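Local structure of R.Pab1 family restriction endonuclease (Campylobacter coli, 7CFA) at residues Asn121-Gln126 and Phe132-Val137; Ile53-Val58 and Lys216-Leu221; Phe84-His89 and Leu201-Asn206. The protein is a restriction DNA glycosylase, probably excising a base within its recognition sequence and so leading to cleavage of the DNA strand. The protein carries 2 engineered substitutions. All blocks are in the same frame, centred on the assembly; numbering follows the deposited sequence.

Contact 1 (Asn121-Gln126 and Phe132-Val137)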
loop_
_atom_site.group_PDB
_atom_site.type_symbol
_atom_site.label_atom_id
_atom_site.label_comp_id
_atom_site.label_asym_id
_atom_site.label_seq_id
_atom_site.Cartn_x
_atom_site.Cartn_y
_atom_site.Cartn_z
ATOM N N ASN A 121 14.923 9.185 -12.360
ATOM C CA ASN A 121 15.261 8.969 -13.754
ATOM C C ASN A 121 15.327 7.475 -14.061
ATOM O O ASN A 121 15.406 6.630 -13.164
ATOM C CB ASN A 121 16.605 9.617 -14.076
ATOM C CG ASN A 121 17.732 9.064 -13.218
ATOM O OD1 ASN A 121 17.963 9.528 -12.100
ATOM N ND2 ASN A 121 18.431 8.059 -13.733
ATOM N N PHE A 122 15.308 7.160 -15.352
ATOM C CA PHE A 122 15.434 5.784 -15.804
ATOM C C PHE A 122 16.898 5.370 -15.878
ATOM O O PHE A 122 17.793 6.192 -16.090
ATOM C CB PHE A 122 14.798 5.601 -17.182
ATOM C CG PHE A 122 13.303 5.490 -17.157
ATOM C CD1 PHE A 122 12.683 4.443 -16.495
ATOM C CD2 PHE A 122 12.516 6.416 -17.822
ATOM C CE1 PHE A 122 11.307 4.333 -16.480
ATOM C CE2 PHE A 122 11.139 6.311 -17.812
ATOM C CZ PHE A 122 10.534 5.266 -17.138
ATOM N N THR A 123 17.131 4.073 -15.703
ATOM C CA THR A 123 18.410 3.449 -16.001
ATOM C C THR A 123 18.153 2.164 -16.774
ATOM O O THR A 123 17.103 1.533 -16.625
ATOM C CB THR A 123 19.224 3.135 -14.732
ATOM O OG1 THR A 123 18.420 2.376 -13.819
ATOM C CG2 THR A 123 19.696 4.417 -14.053
ATOM N N GLN A 124 19.114 1.786 -17.611
ATOM C CA GLN A 124 19.013 0.534 -18.347
ATOM C C GLN A 124 19.351 -0.632 -17.429
ATOM O O GLN A 124 20.413 -0.648 -16.798
ATOM C CB GLN A 124 19.943 0.543 -19.560
ATOM C CG GLN A 124 19.467 1.427 -20.699
ATOM C CD GLN A 124 20.293 1.249 -21.959
ATOM O OE1 GLN A 124 21.521 1.187 -21.907
ATOM N NE2 GLN A 124 19.619 1.159 -23.099
ATOM N N LYS A 125 18.447 -1.607 -17.353
ATOM C CA LYS A 125 18.611 -2.763 -16.482
ATOM C C LYS A 125 18.297 -4.028 -17.262
ATOM O O LYS A 125 17.250 -4.119 -17.910
ATOM C CB LYS A 125 17.707 -2.663 -15.250
ATOM C CG LYS A 125 17.918 -3.770 -14.227
ATOM C CD LYS A 125 16.877 -3.696 -13.120
ATOM C CE LYS A 125 17.165 -4.685 -12.003
ATOM N NZ LYS A 125 16.147 -4.595 -10.916
ATOM N N GLN A 126 19.199 -5.001 -17.191
ATOM C CA GLN A 126 19.050 -6.273 -17.884
ATOM C C GLN A 126 18.827 -7.373 -16.855
ATOM O O GLN A 126 19.648 -7.555 -15.950
ATOM C CB GLN A 126 20.281 -6.570 -18.739
ATOM C CG GLN A 126 20.203 -7.867 -19.523
ATOM C CD GLN A 126 21.382 -8.052 -20.458
ATOM O OE1 GLN A 126 22.299 -8.824 -20.176
ATOM N NE2 GLN A 126 21.364 -7.342 -21.581
ATOM N N PHE A 132 15.332 -3.907 -19.715
ATOM C CA PHE A 132 14.255 -3.111 -19.149
ATOM C C PHE A 132 14.739 -1.688 -18.903
ATOM O O PHE A 132 15.938 -1.399 -18.904
ATOM C CB PHE A 132 13.751 -3.703 -17.825
ATOM C CG PHE A 132 13.197 -5.092 -17.939
ATOM C CD1 PHE A 132 11.859 -5.297 -18.237
ATOM C CD2 PHE A 132 14.005 -6.195 -17.718
ATOM C CE1 PHE A 132 11.344 -6.576 -18.331
ATOM C CE2 PHE A 132 13.496 -7.476 -17.810
ATOM C CZ PHE A 132 12.164 -7.667 -18.118
ATOM N N LEU A 133 13.782 -0.796 -18.679
ATOM C CA LEU A 133 14.048 0.524 -18.126
ATOM C C LEU A 133 13.614 0.505 -16.668
ATOM O O LEU A 133 12.467 0.156 -16.362
ATOM C CB LEU A 133 13.319 1.619 -18.905
ATOM C CG LEU A 133 13.808 1.841 -20.336
ATOM C CD1 LEU A 133 13.001 2.934 -21.013
ATOM C CD2 LEU A 133 15.292 2.178 -20.350
ATOM N N GLU A 134 14.533 0.850 -15.774
ATOM C CA GLU A 134 14.274 0.808 -14.345
ATOM C C GLU A 134 14.152 2.216 -13.784
ATOM O O GLU A 134 14.935 3.106 -14.128
ATOM C CB GLU A 134 15.379 0.054 -13.601
ATOM C CG GLU A 134 15.106 -0.082 -12.111
ATOM C CD GLU A 134 16.179 -0.861 -11.385
ATOM O OE1 GLU A 134 17.371 -0.520 -11.541
ATOM O OE2 GLU A 134 15.825 -1.824 -10.668
ATOM N N SER A 135 13.163 2.405 -12.915
ATOM C CA SER A 135 12.955 3.656 -12.209
ATOM C C SER A 135 12.502 3.328 -10.794
ATOM O O SER A 135 12.152 2.187 -10.480
ATOM C CB SER A 135 11.929 4.544 -12.928
ATOM O OG SER A 135 11.717 5.759 -12.231
ATOM N N TYR A 136 12.519 4.337 -9.931
ATOM C CA TYR A 136 12.112 4.176 -8.544
ATOM C C TYR A 136 11.056 5.210 -8.189
ATOM O O TYR A 136 11.127 6.361 -8.631
ATOM C CB TYR A 136 13.302 4.312 -7.585
ATOM C CG TYR A 136 14.273 3.159 -7.636
ATOM C CD1 TYR A 136 15.304 3.137 -8.565
ATOM C CD2 TYR A 136 14.160 2.094 -6.753
ATOM C CE1 TYR A 136 16.195 2.083 -8.615
ATOM C CE2 TYR A 136 15.046 1.036 -6.794
ATOM C CZ TYR A 136 16.061 1.035 -7.728
ATOM O OH TYR A 136 16.947 -0.015 -7.774
ATOM N N VAL A 137 10.080 4.790 -7.392
ATOM C CA VAL A 137 9.110 5.688 -6.780
ATOM C C VAL A 137 9.428 5.711 -5.294
ATOM O O VAL A 137 9.349 4.677 -4.616
ATOM C CB VAL A 137 7.665 5.241 -7.040
ATOM C CG1 VAL A 137 6.690 6.267 -6.485
ATOM C CG2 VAL A 137 7.438 5.033 -8.526
#
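Lys125 and Glu134 cross on one face of the antiparallel hairpin made by strands 118-127 and 130-145, a diagonal pair, Glu134 lying two residues beyond Phe132, the partner of Lys125. Thr123 pairs with Glu134, and both pairs are hydrogen-bonded. Lys125 N meets Phe132 O at 3.0 Å, almost straight at 176°, and Glu134 N reaches Thr123 O at 2.8 Å. Following Lys125 outward, CB lies 3.9 Å from Glu134 CB. With CG anti to the backbone N (chi1 -174°) and the chain fully extended, Lys125 CD passes 3.3 Å and CE 3.4 Å from Glu134 OE2. Lys125 NZ closes a salt bridge to the same OE2 of Glu134 at 2.8 Å, arriving from above the carboxylate plane. Phe122 CA directs a CA-H...O contact to Glu134 O at 3.2 Å, while its ring atom CD1 rests 3.8 Å from Leu133 CB. Residues 133-137 also form an antiparallel ladder with a strand of the second subunit, continuing the sheet across the interface. Glu134 is buried, so the lysine probably offsets its charge and helps it remain ionised. The same ammonium group, hydrogen-bonded to Lys114 O of the second subunit, also links the hairpin to its dimer partner.

Contact 2 (Ile53-Val58 and Lys216-Leu221)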
loop_
_atom_site.group_PDB
_atom_site.type_symbol
_atom_site.label_atom_id
_atom_site.label_comp_id
_atom_site.label_asym_id
_atom_site.label_seq_id
_atom_site.Cartn_x
_atom_site.Cartn_y
_atom_site.Cartn_z
ATOM N N ILE A 53 -4.469 5.582 14.456
ATOM C CA ILE A 53 -5.411 6.250 15.344
ATOM C C ILE A 53 -6.027 7.450 14.639
ATOM O O ILE A 53 -5.371 8.134 13.842
ATOM C CB ILE A 53 -4.704 6.660 16.650
ATOM C CG1 ILE A 53 -5.701 7.235 17.657
ATOM C CG2 ILE A 53 -3.586 7.655 16.366
ATOM C CD1 ILE A 53 -5.081 7.562 18.993
ATOM N N GLY A 54 -7.305 7.705 14.923
ATOM C CA GLY A 54 -8.000 8.870 14.433
ATOM C C GLY A 54 -8.317 9.853 15.551
ATOM O O GLY A 54 -8.056 9.617 16.728
ATOM N N TYR A 55 -8.892 10.985 15.146
ATOM C CA TYR A 55 -9.312 12.009 16.089
ATOM C C TYR A 55 -10.785 12.377 15.982
ATOM O O TYR A 55 -11.268 13.163 16.803
ATOM C CB TYR A 55 -8.455 13.279 15.930
ATOM C CG TYR A 55 -8.468 13.893 14.547
ATOM C CD1 TYR A 55 -9.538 14.671 14.121
ATOM C CD2 TYR A 55 -7.401 13.713 13.675
ATOM C CE1 TYR A 55 -9.555 15.238 12.864
ATOM C CE2 TYR A 55 -7.408 14.280 12.414
ATOM C CZ TYR A 55 -8.489 15.041 12.014
ATOM O OH TYR A 55 -8.510 15.612 10.763
ATOM N N ASP A 56 -11.514 11.837 15.009
ATOM C CA ASP A 56 -12.944 12.092 14.922
ATOM C C ASP A 56 -13.619 10.954 14.170
ATOM O O ASP A 56 -12.966 10.046 13.646
ATOM C CB ASP A 56 -13.241 13.438 14.248
ATOM C CG ASP A 56 -12.675 13.532 12.850
ATOM O OD1 ASP A 56 -12.077 12.547 12.367
ATOM O OD2 ASP A 56 -12.820 14.606 12.230
ATOM N N MET A 57 -14.946 11.018 14.125
ATOM C CA MET A 57 -15.748 10.033 13.422
ATOM C C MET A 57 -17.022 10.712 12.941
ATOM O O MET A 57 -17.559 11.586 13.627
ATOM C CB MET A 57 -16.076 8.832 14.319
ATOM C CG MET A 57 -16.903 7.758 13.625
ATOM S SD MET A 57 -16.919 6.182 14.500
ATOM C CE MET A 57 -17.506 6.686 16.115
ATOM N N VAL A 58 -17.484 10.321 11.751
ATOM C CA VAL A 58 -18.717 10.877 11.212
ATOM C C VAL A 58 -19.864 10.564 12.159
ATOM O O VAL A 58 -20.088 9.405 12.533
ATOM C CB VAL A 58 -18.982 10.332 9.802
ATOM C CG1 VAL A 58 -20.332 10.813 9.296
ATOM C CG2 VAL A 58 -17.869 10.758 8.859
ATOM N N LYS A 216 -1.330 17.988 18.072
ATOM C CA LYS A 216 -0.633 19.065 17.378
ATOM C C LYS A 216 -0.059 18.596 16.048
ATOM O O LYS A 216 -0.058 19.356 15.072
ATOM C CB LYS A 216 0.475 19.633 18.268
ATOM C CG LYS A 216 1.155 20.865 17.698
ATOM C CD LYS A 216 2.147 21.473 18.681
ATOM C CE LYS A 216 3.316 20.539 18.947
ATOM N NZ LYS A 216 4.350 21.183 19.805
ATOM N N ILE A 217 0.420 17.351 15.985
ATOM C CA ILE A 217 0.988 16.835 14.743
ATOM C C ILE A 217 -0.100 16.643 13.694
ATOM O O ILE A 217 0.104 16.944 12.511
ATOM C CB ILE A 217 1.764 15.533 15.012
ATOM C CG1 ILE A 217 3.001 15.829 15.862
ATOM C CG2 ILE A 217 2.163 14.861 13.706
ATOM C CD1 ILE A 217 3.765 14.594 16.276
ATOM N N PHE A 218 -1.269 16.137 14.101
ATOM C CA PHE A 218 -2.399 16.082 13.178
ATOM C C PHE A 218 -2.714 17.464 12.620
ATOM O O PHE A 218 -3.025 17.607 11.432
ATOM C CB PHE A 218 -3.634 15.501 13.871
ATOM C CG PHE A 218 -3.733 14.003 13.796
ATOM C CD1 PHE A 218 -4.065 13.373 12.606
ATOM C CD2 PHE A 218 -3.523 13.225 14.922
ATOM C CE1 PHE A 218 -4.168 11.996 12.537
ATOM C CE2 PHE A 218 -3.623 11.846 14.862
ATOM C CZ PHE A 218 -3.945 11.230 13.669
ATOM N N GLY A 219 -2.616 18.497 13.461
ATOM C CA GLY A 219 -2.981 19.844 13.059
ATOM C C GLY A 219 -2.117 20.437 11.966
ATOM O O GLY A 219 -2.534 21.404 11.323
ATOM N N ILE A 220 -0.923 19.886 11.742
ATOM C CA ILE A 220 -0.037 20.372 10.690
ATOM C C ILE A 220 -0.004 19.429 9.492
ATOM O O ILE A 220 0.812 19.615 8.585
ATOM C CB ILE A 220 1.382 20.614 11.224
ATOM C CG1 ILE A 220 2.087 19.280 11.485
ATOM C CG2 ILE A 220 1.335 21.454 12.489
ATOM C CD1 ILE A 220 3.550 19.420 11.835
ATOM N N LEU A 221 -0.872 18.417 9.470
ATOM C CA LEU A 221 -0.858 17.460 8.369
ATOM C C LEU A 221 -1.359 18.105 7.082
ATOM O O LEU A 221 -0.734 17.968 6.023
ATOM C CB LEU A 221 -1.700 16.238 8.735
ATOM C CG LEU A 221 -1.454 14.963 7.930
ATOM C CD1 LEU A 221 0.024 14.610 7.929
ATOM C CD2 LEU A 221 -2.272 13.820 8.503
#
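An edge-to-face aromatic pair joins the loop leading into strand 56-58 to the C-terminal end of helix 208-219: Tyr55 turns its ring edge toward the face of Phe218. The centroids lie 5.0 Å apart and the planes meet at 73°, which identifies the pair as T-shaped and excludes a parallel-displaced stack. Contact is concentrated on one side of the tyrosine ring. Its CD2 stands over the phenylalanine, offset toward the rim, and Tyr55 CE2 comes to 3.5 Å from Phe218 CD1. Tyr55 CG sits between its own backbone N and carbonyl carbon (chi1 58°), which directs the ring toward the helix; chi2 of 79° then turns the CD2-CE2 edge against Phe218. Phe218 also presents its far edge to the backbone two residues before Tyr55: CZ lies 3.4 Å from Ile53 O, with the carbonyl oxygen near the ring plane, as expected for a weakly polarised aromatic C-H. Ile53 adds a looser apolar touch, CG2 to Phe218 CE2 at 4.5 Å. No hydrogen bond crosses between the segments. The tyrosine hydroxyl is instead bound by His225 and Asn228 of helix 223-237, so the ring is held at its tip as well as along its edge. All three touching residues are buried. Leu170 of strand 166-175 packs against both Ile53 and Phe218, whereas Val229 and Ile232 of helix 223-237 touch Phe218 and Tyr55, respectively; the aromatic pair therefore lies where a strand of the large antiparallel sheet meets the two C-terminal helices.

Contact 3 (Phe84-His89 and Leu201-Asn206)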
loop_
_atom_site.group_PDB
_atom_site.type_symbol
_atom_site.label_atom_id
_atom_site.label_comp_id
_atom_site.label_asym_id
_atom_site.label_seq_id
_atom_site.Cartn_x
_atom_site.Cartn_y
_atom_site.Cartn_z
ATOM N N PHE A 84 -10.432 14.931 25.517
ATOM C CA PHE A 84 -11.626 15.514 26.119
ATOM C C PHE A 84 -11.807 15.043 27.557
ATOM O O PHE A 84 -12.114 15.841 28.449
ATOM C CB PHE A 84 -12.856 15.166 25.281
ATOM C CG PHE A 84 -14.156 15.595 25.903
ATOM C CD1 PHE A 84 -14.615 16.892 25.755
ATOM C CD2 PHE A 84 -14.920 14.698 26.633
ATOM C CE1 PHE A 84 -15.812 17.289 26.326
ATOM C CE2 PHE A 84 -16.116 15.089 27.207
ATOM C CZ PHE A 84 -16.563 16.386 27.053
ATOM N N GLN A 85 -11.629 13.741 27.799
ATOM C CA GLN A 85 -11.854 13.203 29.138
ATOM C C GLN A 85 -10.812 13.711 30.126
ATOM O O GLN A 85 -11.136 14.003 31.283
ATOM C CB GLN A 85 -11.861 11.674 29.101
ATOM C CG GLN A 85 -13.014 11.074 28.311
ATOM C CD GLN A 85 -13.076 9.562 28.426
ATOM O OE1 GLN A 85 -12.953 9.003 29.517
ATOM N NE2 GLN A 85 -13.265 8.890 27.296
ATOM N N PHE A 86 -9.553 13.824 29.694
ATOM C CA PHE A 86 -8.521 14.328 30.593
ATOM C C PHE A 86 -8.654 15.828 30.819
ATOM O O PHE A 86 -8.241 16.333 31.868
ATOM C CB PHE A 86 -7.135 13.980 30.056
ATOM C CG PHE A 86 -6.691 12.596 30.415
ATOM C CD1 PHE A 86 -5.919 12.376 31.544
ATOM C CD2 PHE A 86 -7.066 11.511 29.640
ATOM C CE1 PHE A 86 -5.515 11.101 31.887
ATOM C CE2 PHE A 86 -6.666 10.232 29.977
ATOM C CZ PHE A 86 -5.888 10.028 31.103
ATOM N N PHE A 87 -9.223 16.554 29.854
ATOM C CA PHE A 87 -9.582 17.942 30.105
ATOM C C PHE A 87 -10.820 18.044 30.985
ATOM O O PHE A 87 -10.930 18.976 31.789
ATOM C CB PHE A 87 -9.812 18.682 28.787
ATOM C CG PHE A 87 -10.099 20.145 28.962
ATOM C CD1 PHE A 87 -9.065 21.049 29.135
ATOM C CD2 PHE A 87 -11.402 20.617 28.961
ATOM C CE1 PHE A 87 -9.321 22.395 29.300
ATOM C CE2 PHE A 87 -11.668 21.963 29.125
ATOM C CZ PHE A 87 -10.627 22.854 29.295
ATOM N N LYS A 88 -11.749 17.095 30.847
ATOM C CA LYS A 88 -12.945 17.089 31.683
ATOM C C LYS A 88 -12.595 16.844 33.144
ATOM O O LYS A 88 -13.213 17.427 34.044
ATOM C CB LYS A 88 -13.923 16.027 31.178
ATOM C CG LYS A 88 -15.135 15.810 32.069
ATOM C CD LYS A 88 -16.003 14.672 31.555
ATOM C CE LYS A 88 -17.180 14.417 32.483
ATOM N NZ LYS A 88 -18.019 13.279 32.020
ATOM N N HIS A 89 -11.603 15.991 33.397
ATOM C CA HIS A 89 -11.164 15.667 34.746
ATOM C C HIS A 89 -10.030 16.568 35.228
ATOM O O HIS A 89 -9.323 16.205 36.175
ATOM C CB HIS A 89 -10.755 14.196 34.821
ATOM C CG HIS A 89 -11.906 13.246 34.700
ATOM N ND1 HIS A 89 -12.474 12.912 33.490
ATOM C CD2 HIS A 89 -12.606 12.571 35.642
ATOM C CE1 HIS A 89 -13.469 12.067 33.690
ATOM N NE2 HIS A 89 -13.570 11.843 34.987
ATOM N N LEU A 201 -3.719 -0.108 27.172
ATOM C CA LEU A 201 -2.749 0.973 27.278
ATOM C C LEU A 201 -3.200 1.929 28.374
ATOM O O LEU A 201 -4.263 2.551 28.265
ATOM C CB LEU A 201 -2.606 1.708 25.947
ATOM C CG LEU A 201 -1.685 2.933 25.932
ATOM C CD1 LEU A 201 -0.240 2.532 26.190
ATOM C CD2 LEU A 201 -1.812 3.687 24.615
ATOM N N GLU A 202 -2.398 2.037 29.428
ATOM C CA GLU A 202 -2.720 2.909 30.552
ATOM C C GLU A 202 -2.382 4.346 30.178
ATOM O O GLU A 202 -1.219 4.673 29.921
ATOM C CB GLU A 202 -1.963 2.470 31.801
ATOM C CG GLU A 202 -2.202 3.360 33.005
ATOM C CD GLU A 202 -1.522 2.840 34.254
ATOM O OE1 GLU A 202 -1.368 1.606 34.380
ATOM O OE2 GLU A 202 -1.134 3.668 35.105
ATOM N N ILE A 203 -3.398 5.203 30.147
ATOM C CA ILE A 203 -3.239 6.626 29.878
ATOM C C ILE A 203 -3.544 7.378 31.163
ATOM O O ILE A 203 -4.613 7.193 31.755
ATOM C CB ILE A 203 -4.162 7.091 28.739
ATOM C CG1 ILE A 203 -3.983 6.197 27.510
ATOM C CG2 ILE A 203 -3.887 8.548 28.395
ATOM C CD1 ILE A 203 -4.984 6.474 26.409
ATOM N N SER A 204 -2.611 8.219 31.598
ATOM C CA SER A 204 -2.778 8.955 32.844
ATOM C C SER A 204 -2.036 10.280 32.730
ATOM O O SER A 204 -1.540 10.647 31.661
ATOM C CB SER A 204 -2.281 8.129 34.036
ATOM O OG SER A 204 -0.870 8.010 34.016
ATOM N N ARG A 205 -1.955 10.997 33.854
ATOM C CA ARG A 205 -1.238 12.265 33.898
ATOM C C ARG A 205 0.229 12.118 33.515
ATOM O O ARG A 205 0.844 13.097 33.078
ATOM C CB ARG A 205 -1.348 12.872 35.297
ATOM C CG ARG A 205 -0.794 11.975 36.395
ATOM C CD ARG A 205 -0.907 12.626 37.761
ATOM N NE ARG A 205 -0.429 11.744 38.822
ATOM C CZ ARG A 205 -0.401 12.074 40.108
ATOM N NH1 ARG A 205 -0.821 13.270 40.497
ATOM N NH2 ARG A 205 0.050 11.210 41.007
ATOM N N ASN A 206 0.804 10.924 33.665
ATOM C CA ASN A 206 2.216 10.717 33.376
ATOM C C ASN A 206 2.518 10.621 31.887
ATOM O O ASN A 206 3.688 10.731 31.506
ATOM C CB ASN A 206 2.718 9.453 34.078
ATOM C CG ASN A 206 2.602 9.538 35.586
ATOM O OD1 ASN A 206 2.717 10.615 36.171
ATOM N ND2 ASN A 206 2.371 8.398 36.225
#
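Gln85 O, near the end of helix 79-88, accepts two hydrogen bonds from His89, which reach it from opposite faces of the carbonyl plane. His89 N binds Gln85 O at 2.9 Å as the last helical turn closes. His89 ND1 binds Gln85 O at 2.8 Å with an N-H...O angle of 161°, and the oxygen lies only 4° from the imidazole plane. The ND1 bond helps set the rotation of the imidazole beside the helix end, where Phe6 stacks on it. One residue on from Gln85, Phe86 carries the contact with segment 201-206. Its CG stands anti to the carbonyl carbon (chi1 -83°), and the far end of the ring meets the backbone at Ile203 and Ser204. Phe86 CZ approaches Ile203 O to 3.2 Å, with the oxygen in the ring plane at the edge. The neighbouring ring atoms divide the rest: Phe86 CE2 lies 3.6 Å from Ile203 CG2, and Phe86 CE1 is 3.6 Å from Ser204 CA. Helix 79-88 thus packs, through the side chain of Phe86, against a two-stranded antiparallel sheet, whose other strand, 8-13, supplies Ile8 to the same phenylalanine. Phe6 adds an edge-to-face partner, and Ile208 of helix 208-219 also touches Phe86. Beyond Ile203 the chain turns toward that helix; Ser204 OG receives a weak bond from Asn206 N, and Asn207 binds the backbone at Glu202 and Ser204.

Measured from the centre of each contact to the centre of the chain, contact 2 is the core member, about 8 Å away and buried throughout; contact 3, about 17 Å out, is partly buried, and contact 1, about 35 Å out, is a partly buried hairpin with most of its exposed residues on the 121-126 side. Chemistry follows place: contact 1 relies on backbone ladder bonds and a salt bridge, whereas no hydrogen bond spans contacts 2 or 3, which depend on aromatic edges and apolar groups. Helix 208-219 supplies a segment of contact 2 and touches Phe86 and Ile203 of contact 3 from outside its segments. Contacts 1 and 2 touch the second subunit; contact 3 does not.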